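Local coordinates for R-imine reductase (Streptomyces kanamyceticus, PDB 3ZHB), which probably reduces imines to amines of R configuration, taking hydride from NADPH, at residues 23-28 with 77-82; 133-138 with 181-186. One frame throughout, in Å; residues are numbered along the deposited sequence.

How the interactions relate
Both contacts use the same mixed sheet and both touch the bound NADP. In the sheet, strand 105-108 lies between strand 78-81 of interaction 1 and strand 130-136 of interaction 2. The centres of the two contacts are 16 Å apart, and their nearest atoms are about 5 Å apart without touching. Interaction 1 joins two central strands and meets the cofactor at the adenosine ribose, the diphosphate through a water, and the nicotinamide ribose. Interaction 2 meets it at the nicotinamide ring. Earlier along the same strand, residues 133-135 pack against the start of helix 182-209, which leads into the C-terminal domain. The two contacts thus share sheet and cofactor, but meet different parts of the cofactor.

Interaction 1 of 2, residues 23-28 with 77-82; sequences TVIGLG and PLVVVC. With NAP (NADP nicotinamide-adenine-dinucleotide phosphate), chain E.
Ile25 lies beside Val81 on adjacent parallel strands, and its side chain reaches back over Val79. CB is 3.8 Å from Val80 O. CG1 is anti to the carbonyl carbon (chi1 -73°), which turns the longer branch back along the sheet. CD1 ends 3.9 Å from Val79 CG1, while CG2 points to Val81, 4.4 Å from its CG1. Thr23 shares this face; its OG1 bonds to Ser76 OG and Ala72 O. On the other face Val24 and Val80 pack on Phe38 of helix 29-40.

Four backbone hydrogen bonds join the strands. Thr23 N binds Leu78 O, Val80 N binds Thr23 O, Ile25 N binds Val80 O, and Cys82 N binds Ile25 O at 2.9 Å. Beyond them lies the turn of a Rossmann-type GxGxxG pattern. Gly26 CA makes a CA-H...O contact with Cys82 O, and Leu27 N, shared with Asn49 OD1, binds NADP O3B at 3.1 Å, bent (138°). A water donates to Cys82 O and to NADP O2N. Cys82 SG lies 3.4 Å from C4D of the nicotinamide ribose. The chemistry is therefore divided: mostly apolar side chains cover the strands, and backbone polar groups at their C-terminal ends meet the cofactor, directly or through water.

Interaction 2 of 2, residues 133-138 with 181-186; sequences DGAILA and GLASLY. With NAP (NADP nicotinamide-adenine-dinucleotide phosphate), chain E.
This contact is the joint between the NADP-binding domain and the helix that carries the chain into the C-terminal domain. Strand 130-136 meets the first turn of helix 182-209; strand residues 133-136 and helix residues 182-186 run at 25° to each other. Ala183 is the central residue. Its CB sits over the strand backbone, 3.8 Å from Asp133 O and 3.8 Å from Gly134 CA. Ala135 CB lies alongside, 3.9 Å from Ala183 O and 4.2 Å from Ala183 CB.

Asp133 OD1 faces Ser184 OG at 4.0 Å, too far for a hydrogen bond. The polar ends have other partners: Asp133 OD2 bonds to Tyr86 OH and Tyr131 OH, and Ser184 OG bonds weakly to Gly112 O. Ser153 OG bonds to Asp133 O and weakly to Ala183 N, so it links strand and helix. Tyr186 makes an edge-to-face stack with Phe221 of the second subunit.

At the end of the strand the backbone turns to the cofactor. Ile136 O is 3.2 Å from NADP C5N, and Ala138 O is 3.4 Å from C4N, the carbon that carries the hydride in NADPH. Directly between the segments, alanine methyls thus make van der Waals contacts with each other, with Gly134 CA and with carbonyl oxygens. Ser153 adds a polar bridge, while carbonyl oxygens of the same strand and its following loop border the nicotinamide.

Interaction 1 of 2, residues 23-28 with 77-82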
ATOM      1  N   THR A  23      19.046  29.366 -13.432  1.00 59.38           N
ATOM      2  CA  THR A  23      17.996  29.540 -14.408  1.00 53.99           C
ATOM      3  C   THR A  23      16.960  28.429 -14.263  1.00 53.07           C
ATOM      4  O   THR A  23      17.308  27.282 -13.960  1.00 61.17           O
ATOM      5  CB  THR A  23      18.595  29.480 -15.811  1.00 55.29           C
ATOM      6  OG1 THR A  23      19.372  30.654 -16.026  1.00 61.07           O
ATOM      7  CG2 THR A  23      17.523  29.382 -16.861  1.00 57.18           C
ATOM      8  N   VAL A  24      15.694  28.766 -14.479  1.00 49.79           N
ATOM      9  CA  VAL A  24      14.604  27.787 -14.476  1.00 46.12           C
ATOM     10  C   VAL A  24      13.782  27.885 -15.756  1.00 47.89           C
ATOM     11  O   VAL A  24      13.195  28.887 -16.052  1.00 55.85           O
ATOM     12  CB  VAL A  24      13.647  27.973 -13.316  1.00 42.46           C
ATOM     13  CG1 VAL A  24      12.511  26.972 -13.392  1.00 42.02           C
ATOM     14  CG2 VAL A  24      14.374  27.823 -12.005  1.00 46.51           C
ATOM     15  N   ILE A  25      13.760  26.799 -16.494  1.00 54.45           N
ATOM     16  CA  ILE A  25      13.062  26.704 -17.727  1.00 50.35           C
ATOM     17  C   ILE A  25      11.852  25.818 -17.507  1.00 56.60           C
ATOM     18  O   ILE A  25      11.992  24.650 -17.135  1.00 53.66           O
ATOM     19  CB  ILE A  25      13.981  26.105 -18.780  1.00 50.75           C
ATOM     20  CG1 ILE A  25      15.016  27.162 -19.166  1.00 55.17           C
ATOM     21  CG2 ILE A  25      13.185  25.633 -19.985  1.00 50.67           C
ATOM     22  CD1 ILE A  25      16.223  26.627 -19.909  1.00 56.44           C
ATOM     23  N   GLY A  26      10.675  26.378 -17.772  1.00 59.23           N
ATOM     24  CA  GLY A  26       9.406  25.695 -17.571  1.00 57.39           C
ATOM     25  C   GLY A  26       8.730  26.268 -16.347  1.00 57.12           C
ATOM     26  O   GLY A  26       9.345  26.286 -15.296  1.00 49.34           O
ATOM     27  N   LEU A  27       7.489  26.772 -16.493  1.00 63.65           N
ATOM     28  CA  LEU A  27       6.790  27.507 -15.411  1.00 60.68           C
ATOM     29  C   LEU A  27       5.344  27.080 -15.268  1.00 53.96           C
ATOM     30  O   LEU A  27       4.436  27.909 -15.107  1.00 65.30           O
ATOM     31  CB  LEU A  27       6.871  29.028 -15.641  1.00 55.56           C
ATOM     32  CG  LEU A  27       8.268  29.647 -15.729  1.00 60.97           C
ATOM     33  CD1 LEU A  27       8.188  31.137 -16.000  1.00 63.17           C
ATOM     34  CD2 LEU A  27       9.094  29.438 -14.468  1.00 66.40           C
ATOM     35  N   GLY A  28       5.126  25.783 -15.361  1.00 52.41           N
ATOM     36  CA  GLY A  28       3.869  25.160 -14.923  1.00 48.62           C
ATOM     37  C   GLY A  28       3.853  25.236 -13.425  1.00 44.09           C
ATOM     38  O   GLY A  28       4.668  25.951 -12.795  1.00 41.08           O
ATOM     39  N   PRO A  77      25.359  29.489 -14.638  1.00 55.23           N
ATOM     40  CA  PRO A  77      26.080  28.217 -14.766  1.00 58.38           C
ATOM     41  C   PRO A  77      25.253  26.956 -14.345  1.00 55.37           C
ATOM     42  O   PRO A  77      25.638  25.828 -14.677  1.00 56.92           O
ATOM     43  CB  PRO A  77      27.274  28.420 -13.823  1.00 57.08           C
ATOM     44  CG  PRO A  77      26.696  29.230 -12.727  1.00 57.62           C
ATOM     45  CD  PRO A  77      25.642  30.123 -13.344  1.00 56.17           C
ATOM     46  N   LEU A  78      24.156  27.171 -13.616  1.00 47.58           N
ATOM     47  CA  LEU A  78      23.247  26.128 -13.210  1.00 45.86           C
ATOM     48  C   LEU A  78      21.910  26.344 -13.867  1.00 47.27           C
ATOM     49  O   LEU A  78      21.240  27.332 -13.590  1.00 50.99           O
ATOM     50  CB  LEU A  78      23.061  26.125 -11.682  1.00 44.45           C
ATOM     51  CG  LEU A  78      22.072  25.103 -11.102  1.00 44.70           C
ATOM     52  CD1 LEU A  78      22.531  23.701 -11.468  1.00 47.92           C
ATOM     53  CD2 LEU A  78      21.942  25.181  -9.580  1.00 46.20           C
ATOM     54  N   VAL A  79      21.477  25.364 -14.663  1.00 50.77           N
ATOM     55  CA  VAL A  79      20.214  25.426 -15.414  1.00 44.55           C
ATOM     56  C   VAL A  79      19.272  24.287 -15.074  1.00 44.14           C
ATOM     57  O   VAL A  79      19.612  23.115 -15.272  1.00 50.15           O
ATOM     58  CB  VAL A  79      20.515  25.340 -16.925  1.00 45.08           C
ATOM     59  CG1 VAL A  79      19.240  25.461 -17.739  1.00 45.74           C
ATOM     60  CG2 VAL A  79      21.520  26.428 -17.315  1.00 49.20           C
ATOM     61  N   VAL A  80      18.079  24.627 -14.635  1.00 40.09           N
ATOM     62  CA  VAL A  80      17.115  23.638 -14.216  1.00 38.80           C
ATOM     63  C   VAL A  80      15.929  23.623 -15.148  1.00 44.07           C
ATOM     64  O   VAL A  80      15.418  24.663 -15.519  1.00 47.41           O
ATOM     65  CB  VAL A  80      16.584  23.961 -12.830  1.00 39.67           C
ATOM     66  CG1 VAL A  80      15.498  22.987 -12.415  1.00 40.88           C
ATOM     67  CG2 VAL A  80      17.727  23.945 -11.821  1.00 39.08           C
ATOM     68  N   VAL A  81      15.461  22.431 -15.495  1.00 47.09           N
ATOM     69  CA  VAL A  81      14.423  22.271 -16.483  1.00 46.77           C
ATOM     70  C   VAL A  81      13.322  21.456 -15.901  1.00 44.09           C
ATOM     71  O   VAL A  81      13.572  20.389 -15.379  1.00 49.38           O
ATOM     72  CB  VAL A  81      14.924  21.525 -17.734  1.00 52.28           C
ATOM     73  CG1 VAL A  81      13.826  21.442 -18.792  1.00 52.19           C
ATOM     74  CG2 VAL A  81      16.125  22.237 -18.313  1.00 57.24           C
ATOM     75  N   CYS A  82      12.109  21.974 -15.997  1.00 43.50           N
ATOM     76  CA  CYS A  82      10.954  21.267 -15.531  1.00 45.69           C
ATOM     77  C   CYS A  82       9.764  21.564 -16.434  1.00 47.08           C
ATOM     78  O   CYS A  82       9.087  22.564 -16.273  1.00 51.06           O
ATOM     79  CB  CYS A  82      10.642  21.629 -14.090  1.00 43.05           C
ATOM     80  SG  CYS A  82       9.423  20.490 -13.415  1.00 47.24           S
TER
HETATM   81  PA  NAP E1307       2.279  21.654 -16.164  1.00 71.33           P
HETATM   82  O1A NAP E1307       1.401  22.535 -15.232  1.00 58.35           O
HETATM   83  O2A NAP E1307       1.748  20.868 -17.354  1.00 64.63           O
HETATM   84  O5B NAP E1307       3.493  22.532 -16.716  1.00 61.88           O
HETATM   85  C5B NAP E1307       4.056  21.869 -17.823  1.00 63.94           C
HETATM   86  C4B NAP E1307       5.090  22.730 -18.456  1.00 64.91           C
HETATM   87  O4B NAP E1307       5.197  22.091 -19.706  1.00 60.58           O
HETATM   88  C3B NAP E1307       4.687  24.176 -18.728  1.00 67.31           C
HETATM   89  O3B NAP E1307       5.688  25.123 -18.324  1.00 62.63           O
HETATM   90  C2B NAP E1307       4.523  24.180 -20.235  1.00 68.07           C
HETATM   91  O2B NAP E1307       4.732  25.469 -20.833  1.00 77.02           O
HETATM   92  C1B NAP E1307       5.533  23.126 -20.593  1.00 59.71           C
HETATM   93  N9A NAP E1307       5.453  22.519 -21.909  1.00 53.44           N
HETATM   94  C8A NAP E1307       4.708  21.442 -22.277  1.00 50.12           C
HETATM   95  N7A NAP E1307       4.921  21.148 -23.596  1.00 47.70           N
HETATM   96  C5A NAP E1307       5.838  22.054 -24.010  1.00 47.94           C
HETATM   97  C6A NAP E1307       6.508  22.325 -25.260  1.00 46.08           C
HETATM   98  N6A NAP E1307       6.172  21.495 -26.224  1.00 50.07           N
HETATM   99  N1A NAP E1307       7.399  23.329 -25.396  1.00 48.04           N
HETATM  100  C2A NAP E1307       7.664  24.113 -24.310  1.00 53.20           C
HETATM  101  N3A NAP E1307       7.082  23.952 -23.095  1.00 52.63           N
HETATM  102  C4A NAP E1307       6.195  22.944 -22.911  1.00 49.01           C
HETATM  103  O3  NAP E1307       3.034  20.444 -15.374  1.00 59.13           O
HETATM  104  PN  NAP E1307       3.928  20.667 -14.048  1.00 54.61           P
HETATM  105  O1N NAP E1307       3.058  20.160 -12.931  1.00 58.07           O
HETATM  106  O2N NAP E1307       4.675  22.005 -13.850  1.00 48.16           O
HETATM  107  O5D NAP E1307       4.913  19.560 -14.634  1.00 62.49           O
HETATM  108  C5D NAP E1307       6.337  19.686 -14.849  1.00 62.24           C
HETATM  109  C4D NAP E1307       7.002  18.377 -14.393  1.00 58.42           C
HETATM  110  O4D NAP E1307       6.908  18.265 -12.961  1.00 57.69           O
HETATM  111  C3D NAP E1307       6.275  17.175 -14.980  1.00 52.86           C
HETATM  112  O3D NAP E1307       7.177  16.227 -15.498  1.00 50.46           O
HETATM  113  C2D NAP E1307       5.505  16.616 -13.828  1.00 51.67           C
HETATM  114  O2D NAP E1307       5.314  15.221 -14.001  1.00 58.31           O
HETATM  115  C1D NAP E1307       6.444  16.959 -12.703  1.00 59.63           C
HETATM  116  N1N NAP E1307       5.813  16.816 -11.413  1.00 65.01           N
HETATM  117  C2N NAP E1307       4.718  17.510 -11.152  1.00 71.55           C
HETATM  118  C3N NAP E1307       4.081  17.367  -9.922  1.00 71.83           C
HETATM  119  C7N NAP E1307       2.840  18.147  -9.640  1.00 65.96           C
HETATM  120  O7N NAP E1307       1.987  17.578  -8.965  1.00 67.26           O
HETATM  121  N7N NAP E1307       2.730  19.388 -10.144  1.00 57.47           N
HETATM  122  C4N NAP E1307       4.588  16.490  -8.973  1.00 68.25           C
HETATM  123  C5N NAP E1307       5.729  15.777  -9.284  1.00 65.22           C
HETATM  124  C6N NAP E1307       6.331  15.967 -10.519  1.00 63.80           C
HETATM  125  P2B NAP E1307       3.377  26.261 -21.319  1.00 70.57           P
HETATM  126  O1X NAP E1307       2.424  25.238 -21.926  1.00 43.80           O
HETATM  127  O2X NAP E1307       2.838  26.754 -20.021  1.00 56.50           O
HETATM  128  O3X NAP E1307       3.987  27.367 -22.192  1.00 66.61           O
HETATM  129  O   HOH W   1       6.930  23.522 -14.831  1.00 47.10           O

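Interaction 2 of 2, residues 133-138 with 181-186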
ATOM      1  N   ASP A 133      20.028  14.019 -13.778  1.00 37.61           N
ATOM      2  CA  ASP A 133      18.622  13.714 -14.043  1.00 35.88           C
ATOM      3  C   ASP A 133      17.957  13.530 -12.730  1.00 33.56           C
ATOM      4  O   ASP A 133      18.504  12.907 -11.830  1.00 36.26           O
ATOM      5  CB  ASP A 133      18.430  12.472 -14.869  1.00 38.51           C
ATOM      6  CG  ASP A 133      17.051  12.409 -15.468  1.00 42.76           C
ATOM      7  OD1 ASP A 133      16.121  11.949 -14.741  1.00 43.18           O
ATOM      8  OD2 ASP A 133      16.911  12.855 -16.666  1.00 36.10           O
ATOM      9  N   GLY A 134      16.804  14.160 -12.592  1.00 33.72           N
ATOM     10  CA  GLY A 134      16.010  14.064 -11.376  1.00 33.30           C
ATOM     11  C   GLY A 134      14.525  13.778 -11.587  1.00 36.03           C
ATOM     12  O   GLY A 134      13.998  13.642 -12.779  1.00 42.41           O
ATOM     13  N   ALA A 135      13.888  13.657 -10.424  1.00 30.85           N
ATOM     14  CA  ALA A 135      12.472  13.461 -10.300  1.00 34.15           C
ATOM     15  C   ALA A 135      11.964  14.130  -9.001  1.00 36.00           C
ATOM     16  O   ALA A 135      12.615  14.003  -7.951  1.00 37.49           O
ATOM     17  CB  ALA A 135      12.184  11.971 -10.282  1.00 36.98           C
ATOM     18  N   ILE A 136      10.816  14.829  -9.069  1.00 37.78           N
ATOM     19  CA  ILE A 136      10.168  15.451  -7.885  1.00 39.68           C
ATOM     20  C   ILE A 136       9.090  14.517  -7.351  1.00 41.10           C
ATOM     21  O   ILE A 136       8.231  14.103  -8.104  1.00 44.46           O
ATOM     22  CB  ILE A 136       9.404  16.726  -8.228  1.00 39.43           C
ATOM     23  CG1 ILE A 136      10.118  17.650  -9.194  1.00 42.54           C
ATOM     24  CG2 ILE A 136       9.022  17.436  -6.966  1.00 44.98           C
ATOM     25  CD1 ILE A 136      11.391  18.219  -8.708  1.00 44.96           C
ATOM     26  N   LEU A 137       9.103  14.188  -6.065  1.00 47.68           N
ATOM     27  CA  LEU A 137       8.099  13.257  -5.506  1.00 46.03           C
ATOM     28  C   LEU A 137       7.261  13.978  -4.448  1.00 48.56           C
ATOM     29  O   LEU A 137       7.132  13.546  -3.322  1.00 61.17           O
ATOM     30  CB  LEU A 137       8.794  12.024  -4.932  1.00 48.24           C
ATOM     31  CG  LEU A 137       9.214  10.900  -5.882  1.00 49.57           C
ATOM     32  CD1 LEU A 137      10.169  11.405  -6.947  1.00 51.29           C
ATOM     33  CD2 LEU A 137       9.861   9.787  -5.090  1.00 47.24           C
ATOM     34  N   ALA A 138       6.736  15.127  -4.803  1.00 51.55           N
ATOM     35  CA  ALA A 138       6.002  15.930  -3.860  1.00 55.02           C
ATOM     36  C   ALA A 138       5.318  16.941  -4.709  1.00 60.47           C
ATOM     37  O   ALA A 138       5.699  17.116  -5.858  1.00 69.47           O
ATOM     38  CB  ALA A 138       6.934  16.620  -2.870  1.00 55.56           C
ATOM     39  N   GLY A 181      19.935   6.983 -14.551  1.00 35.26           N
ATOM     40  CA  GLY A 181      18.647   6.352 -14.598  1.00 35.31           C
ATOM     41  C   GLY A 181      17.989   6.160 -13.243  1.00 37.92           C
ATOM     42  O   GLY A 181      16.778   5.918 -13.189  1.00 37.31           O
ATOM     43  N   LEU A 182      18.747   6.299 -12.152  1.00 36.64           N
ATOM     44  CA  LEU A 182      18.190   5.981 -10.847  1.00 37.23           C
ATOM     45  C   LEU A 182      16.980   6.822 -10.400  1.00 36.52           C
ATOM     46  O   LEU A 182      16.005   6.284  -9.891  1.00 40.73           O
ATOM     47  CB  LEU A 182      19.272   6.016  -9.773  1.00 38.97           C
ATOM     48  CG  LEU A 182      20.416   4.989  -9.875  1.00 34.52           C
ATOM     49  CD1 LEU A 182      21.539   5.403  -8.930  1.00 32.48           C
ATOM     50  CD2 LEU A 182      19.952   3.578  -9.545  1.00 33.68           C
ATOM     51  N   ALA A 183      17.002   8.127 -10.595  1.00 36.35           N
ATOM     52  CA  ALA A 183      15.858   8.925 -10.150  1.00 35.36           C
ATOM     53  C   ALA A 183      14.560   8.433 -10.788  1.00 38.59           C
ATOM     54  O   ALA A 183      13.562   8.305 -10.096  1.00 37.34           O
ATOM     55  CB  ALA A 183      16.054  10.374 -10.481  1.00 36.26           C
ATOM     56  N   SER A 184      14.588   8.116 -12.082  1.00 39.12           N
ATOM     57  CA  SER A 184      13.400   7.577 -12.763  1.00 39.73           C
ATOM     58  C   SER A 184      12.931   6.255 -12.172  1.00 37.27           C
ATOM     59  O   SER A 184      11.749   6.048 -11.946  1.00 34.75           O
ATOM     60  CB  SER A 184      13.670   7.358 -14.243  1.00 42.52           C
ATOM     61  OG  SER A 184      14.029   8.565 -14.829  1.00 56.37           O
ATOM     62  N   LEU A 185      13.869   5.350 -11.958  1.00 34.93           N
ATOM     63  CA  LEU A 185      13.578   4.089 -11.319  1.00 36.11           C
ATOM     64  C   LEU A 185      13.026   4.205  -9.879  1.00 34.44           C
ATOM     65  O   LEU A 185      12.136   3.452  -9.499  1.00 31.23           O
ATOM     66  CB  LEU A 185      14.840   3.228 -11.329  1.00 37.44           C
ATOM     67  CG  LEU A 185      15.086   2.255 -12.486  1.00 35.51           C
ATOM     68  CD1 LEU A 185      14.356   2.638 -13.736  1.00 37.95           C
ATOM     69  CD2 LEU A 185      16.565   2.141 -12.759  1.00 36.05           C
ATOM     70  N   TYR A 186      13.519   5.164  -9.101  1.00 34.92           N
ATOM     71  CA  TYR A 186      12.965   5.372  -7.747  1.00 36.43           C
ATOM     72  C   TYR A 186      11.547   5.935  -7.861  1.00 39.44           C
ATOM     73  O   TYR A 186      10.672   5.533  -7.115  1.00 37.49           O
ATOM     74  CB  TYR A 186      13.821   6.315  -6.907  1.00 34.27           C
ATOM     75  CG  TYR A 186      14.913   5.577  -6.123  1.00 37.49           C
ATOM     76  CD1 TYR A 186      16.123   5.259  -6.702  1.00 36.67           C
ATOM     77  CD2 TYR A 186      14.746   5.252  -4.818  1.00 38.31           C
ATOM     78  CE1 TYR A 186      17.122   4.636  -6.006  1.00 34.54           C
ATOM     79  CE2 TYR A 186      15.746   4.606  -4.120  1.00 39.15           C
ATOM     80  CZ  TYR A 186      16.944   4.319  -4.715  1.00 36.01           C
ATOM     81  OH  TYR A 186      17.963   3.691  -4.024  1.00 35.38           O
TER
HETATM   82  PA  NAP E1307       2.279  21.654 -16.164  1.00 71.33           P
HETATM   83  O1A NAP E1307       1.401  22.535 -15.232  1.00 58.35           O
HETATM   84  O2A NAP E1307       1.748  20.868 -17.354  1.00 64.63           O
HETATM   85  O5B NAP E1307       3.493  22.532 -16.716  1.00 61.88           O
HETATM   86  C5B NAP E1307       4.056  21.869 -17.823  1.00 63.94           C
HETATM   87  C4B NAP E1307       5.090  22.730 -18.456  1.00 64.91           C
HETATM   88  O4B NAP E1307       5.197  22.091 -19.706  1.00 60.58           O
HETATM   89  C3B NAP E1307       4.687  24.176 -18.728  1.00 67.31           C
HETATM   90  O3B NAP E1307       5.688  25.123 -18.324  1.00 62.63           O
HETATM   91  C2B NAP E1307       4.523  24.180 -20.235  1.00 68.07           C
HETATM   92  O2B NAP E1307       4.732  25.469 -20.833  1.00 77.02           O
HETATM   93  C1B NAP E1307       5.533  23.126 -20.593  1.00 59.71           C
HETATM   94  N9A NAP E1307       5.453  22.519 -21.909  1.00 53.44           N
HETATM   95  C8A NAP E1307       4.708  21.442 -22.277  1.00 50.12           C
HETATM   96  N7A NAP E1307       4.921  21.148 -23.596  1.00 47.70           N
HETATM   97  C5A NAP E1307       5.838  22.054 -24.010  1.00 47.94           C
HETATM   98  C6A NAP E1307       6.508  22.325 -25.260  1.00 46.08           C
HETATM   99  N6A NAP E1307       6.172  21.495 -26.224  1.00 50.07           N
HETATM  100  N1A NAP E1307       7.399  23.329 -25.396  1.00 48.04           N
HETATM  101  C2A NAP E1307       7.664  24.113 -24.310  1.00 53.20           C
HETATM  102  N3A NAP E1307       7.082  23.952 -23.095  1.00 52.63           N
HETATM  103  C4A NAP E1307       6.195  22.944 -22.911  1.00 49.01           C
HETATM  104  O3  NAP E1307       3.034  20.444 -15.374  1.00 59.13           O
HETATM  105  PN  NAP E1307       3.928  20.667 -14.048  1.00 54.61           P
HETATM  106  O1N NAP E1307       3.058  20.160 -12.931  1.00 58.07           O
HETATM  107  O2N NAP E1307       4.675  22.005 -13.850  1.00 48.16           O
HETATM  108  O5D NAP E1307       4.913  19.560 -14.634  1.00 62.49           O
HETATM  109  C5D NAP E1307       6.337  19.686 -14.849  1.00 62.24           C
HETATM  110  C4D NAP E1307       7.002  18.377 -14.393  1.00 58.42           C
HETATM  111  O4D NAP E1307       6.908  18.265 -12.961  1.00 57.69           O
HETATM  112  C3D NAP E1307       6.275  17.175 -14.980  1.00 52.86           C
HETATM  113  O3D NAP E1307       7.177  16.227 -15.498  1.00 50.46           O
HETATM  114  C2D NAP E1307       5.505  16.616 -13.828  1.00 51.67           C
HETATM  115  O2D NAP E1307       5.314  15.221 -14.001  1.00 58.31           O
HETATM  116  C1D NAP E1307       6.444  16.959 -12.703  1.00 59.63           C
HETATM  117  N1N NAP E1307       5.813  16.816 -11.413  1.00 65.01           N
HETATM  118  C2N NAP E1307       4.718  17.510 -11.152  1.00 71.55           C
HETATM  119  C3N NAP E1307       4.081  17.367  -9.922  1.00 71.83           C
HETATM  120  C7N NAP E1307       2.840  18.147  -9.640  1.00 65.96           C
HETATM  121  O7N NAP E1307       1.987  17.578  -8.965  1.00 67.26           O
HETATM  122  N7N NAP E1307       2.730  19.388 -10.144  1.00 57.47           N
HETATM  123  C4N NAP E1307       4.588  16.490  -8.973  1.00 68.25           C
HETATM  124  C5N NAP E1307       5.729  15.777  -9.284  1.00 65.22           C
HETATM  125  C6N NAP E1307       6.331  15.967 -10.519  1.00 63.80           C
HETATM  126  P2B NAP E1307       3.377  26.261 -21.319  1.00 70.57           P
HETATM  127  O1X NAP E1307       2.424  25.238 -21.926  1.00 43.80           O
HETATM  128  O2X NAP E1307       2.838  26.754 -20.021  1.00 56.50           O
HETATM  129  O3X NAP E1307       3.987  27.367 -22.192  1.00 66.61           O